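Local coordinates for protein plu4264 (Photorhabdus luminescens subsp. laumondii, PDB 4MV2) that is of unknown function but adopts the cupin fold and binds a nickel ion, consistent with a metal-dependent activity, at residues H15-D18 and S22-L25. Numbering follows the deposited sequence.
Sequences HEYD and SRLL
Glu-16 and Arg-23 lie diagonally on a tight antiparallel beta hairpin, Glu-16 on strand 14-16 just before the two-residue turn Tyr-17 and Asp-18, both in the left-handed region, and Arg-23 at the far end of strand 19-23. Their CA atoms are 10.6 Å apart, too far for a backbone hydrogen bond, and only the long side chains span the gap. The contact is made by a side-on, two-pronged salt bridge. Arg-23 NE lies 2.8 Å from Glu-16 OE2, and its N-H points almost straight at that oxygen (179°). The second prong, from Arg-23 NH2 to Glu-16 OE1, is also 2.8 Å long, bent only slightly. Both oxygens are approached on their syn side and both lie close to the guanidinium plane; the two donors, however, sit somewhat out of the carboxylate plane, because the flat groups are turned 24° against each other. With one nitrogen assigned to each oxygen, the pairing restrains rotation of both groups. The side chains cross at about a right angle: Glu-16 starts with CG between its backbone N and carbonyl carbon (chi1 57°), while Arg-23, extended from CG to NE, reaches across to Glu-16, and the NE/NH2 edge of its guanidinium faces the carboxylate.

This hairpin forms one margin of the six-stranded antiparallel sheet of the cupin fold, with strand 19-23 pairing onward to strand 35-41. Beyond the salt bridge, the edge of the Tyr-17 ring comes near the guanidinium edge, CE2 lying 4.3 Å from Arg-23 NH2, a loose contact with neither group stacked on the other. The Tyr-17 side chain passes about 7 Å from the bound nickel, and its ring also meets that of the nickel ligand His-50. On the same sheet, beyond strand 35-41, the Arg-23 side chain also touches Trp-106 of strand 100-107, and the backbone O of Arg-23 accepts a hydrogen bond from Arg-6 NH2.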
ATOM      1  N   HIS A  15       5.566   4.295  18.102  1.00 14.43           N
ATOM      2  CA  HIS A  15       5.903   5.671  17.769  1.00 13.73           C
ATOM      3  C   HIS A  15       7.347   5.749  17.331  1.00 14.81           C
ATOM      4  O   HIS A  15       8.259   5.385  18.096  1.00 17.65           O
ATOM      5  CB  HIS A  15       5.682   6.570  19.003  1.00 14.58           C
ATOM      6  CG  HIS A  15       5.752   8.024  18.691  1.00 14.73           C
ATOM      7  ND1 HIS A  15       4.690   8.731  18.172  1.00 15.45           N
ATOM      8  CD2 HIS A  15       6.759   8.913  18.856  1.00 16.18           C
ATOM      9  CE1 HIS A  15       5.063   9.980  17.977  1.00 15.01           C
ATOM     10  NE2 HIS A  15       6.304  10.126  18.411  1.00 15.34           N
ATOM     11  N   GLU A  16       7.551   6.125  16.077  1.00 14.95           N
ATOM     12  CA  GLU A  16       8.877   6.281  15.517  1.00 16.59           C
ATOM     13  C   GLU A  16       8.815   7.320  14.412  1.00 16.87           C
ATOM     14  O   GLU A  16       7.771   7.534  13.808  1.00 17.36           O
ATOM     15  CB  GLU A  16       9.434   4.943  15.026  1.00 20.16           C
ATOM     16  CG  GLU A  16       8.578   4.253  14.014  1.00 23.08           C
ATOM     17  CD  GLU A  16       9.255   3.015  13.436  1.00 26.06           C
ATOM     18  OE1 GLU A  16      10.444   3.094  13.086  1.00 29.24           O
ATOM     19  OE2 GLU A  16       8.603   1.958  13.314  1.00 25.91           O
ATOM     20  N   TYR A  17       9.923   8.010  14.181  1.00 17.09           N
ATOM     21  CA  TYR A  17       9.951   9.099  13.212  1.00 17.90           C
ATOM     22  C   TYR A  17       8.885  10.139  13.523  1.00 17.22           C
ATOM     23  O   TYR A  17       8.368  10.773  12.619  1.00 16.52           O
ATOM     24  CB  TYR A  17       9.812   8.562  11.769  1.00 21.75           C
ATOM     25  CG  TYR A  17      11.015   7.736  11.365  1.00 27.51           C
ATOM     26  CD1 TYR A  17      12.171   8.342  10.902  1.00 31.06           C
ATOM     27  CD2 TYR A  17      11.006   6.356  11.477  1.00 30.18           C
ATOM     28  CE1 TYR A  17      13.288   7.594  10.542  1.00 32.95           C
ATOM     29  CE2 TYR A  17      12.118   5.598  11.114  1.00 31.67           C
ATOM     30  CZ  TYR A  17      13.245   6.225  10.647  1.00 33.18           C
ATOM     31  OH  TYR A  17      14.362   5.491  10.290  1.00 35.69           O
ATOM     32  N   ASP A  18       8.576  10.279  14.813  1.00 16.50           N
ATOM     33  CA  ASP A  18       7.635  11.262  15.312  1.00 16.22           C
ATOM     34  C   ASP A  18       6.223  11.050  14.766  1.00 15.07           C
ATOM     35  O   ASP A  18       5.401  11.987  14.709  1.00 14.89           O
ATOM     36  CB  ASP A  18       8.135  12.683  15.037  1.00 19.14           C
ATOM     37  CG  ASP A  18       9.441  12.984  15.748  1.00 23.52           C
ATOM     38  OD1 ASP A  18       9.761  12.347  16.772  1.00 25.00           O
ATOM     39  OD2 ASP A  18      10.149  13.865  15.268  1.00 25.95           O
ATOM     40  N   SER A  22       2.492   1.149  12.149  1.00 10.66           N
ATOM     41  CA  SER A  22       2.273  -0.296  12.220  1.00 11.32           C
ATOM     42  C   SER A  22       3.007  -0.901  11.050  1.00 11.61           C
ATOM     43  O   SER A  22       2.545  -0.860   9.916  1.00 11.63           O
ATOM     44  CB  SER A  22       0.782  -0.635  12.173  1.00 12.25           C
ATOM     45  OG  SER A  22       0.563  -2.033  12.233  1.00 14.70           O
ATOM     46  N   ARG A  23       4.172  -1.468  11.350  1.00 11.84           N
ATOM     47  CA  ARG A  23       5.023  -2.052  10.296  1.00 12.31           C
ATOM     48  C   ARG A  23       4.426  -3.340   9.770  1.00 11.91           C
ATOM     49  O   ARG A  23       3.951  -4.161  10.545  1.00 13.21           O
ATOM     50  CB  ARG A  23       6.441  -2.300  10.790  1.00 13.46           C
ATOM     51  CG  ARG A  23       7.243  -1.004  10.870  1.00 16.24           C
ATOM     52  CD  ARG A  23       8.644  -1.229  11.347  1.00 19.77           C
ATOM     53  NE  ARG A  23       9.408   0.005  11.420  1.00 21.37           N
ATOM     54  CZ  ARG A  23      10.469   0.282  10.676  1.00 22.99           C
ATOM     55  NH1 ARG A  23      10.903  -0.577   9.762  1.00 24.09           N
ATOM     56  NH2 ARG A  23      11.095   1.439  10.865  1.00 25.21           N
ATOM     57  N   LEU A  24       4.533  -3.539   8.467  1.00 12.44           N
ATOM     58  CA  LEU A  24       4.145  -4.798   7.826  1.00 13.44           C
ATOM     59  C   LEU A  24       4.916  -5.993   8.365  1.00 14.20           C
ATOM     60  O   LEU A  24       4.349  -7.047   8.681  1.00 15.27           O
ATOM     61  CB  LEU A  24       4.385  -4.666   6.328  1.00 14.60           C
ATOM     62  CG  LEU A  24       4.018  -5.884   5.487  1.00 15.43           C
ATOM     63  CD1 LEU A  24       2.506  -6.145   5.541  1.00 16.71           C
ATOM     64  CD2 LEU A  24       4.498  -5.657   4.079  1.00 17.08           C
ATOM     65  N   LEU A  25       6.224  -5.812   8.463  1.00 14.65           N
ATOM     66  CA  LEU A  25       7.152  -6.890   8.813  1.00 15.53           C
ATOM     67  C   LEU A  25       7.619  -6.719  10.241  1.00 16.89           C
ATOM     68  O   LEU A  25       7.734  -5.596  10.718  1.00 17.59           O
ATOM     69  CB  LEU A  25       8.374  -6.868   7.891  1.00 16.38           C
ATOM     70  CG  LEU A  25       8.058  -6.929   6.403  1.00 17.66           C
ATOM     71  CD1 LEU A  25       9.313  -6.725   5.573  1.00 18.78           C
ATOM     72  CD2 LEU A  25       7.343  -8.227   6.053  1.00 19.00           C
TER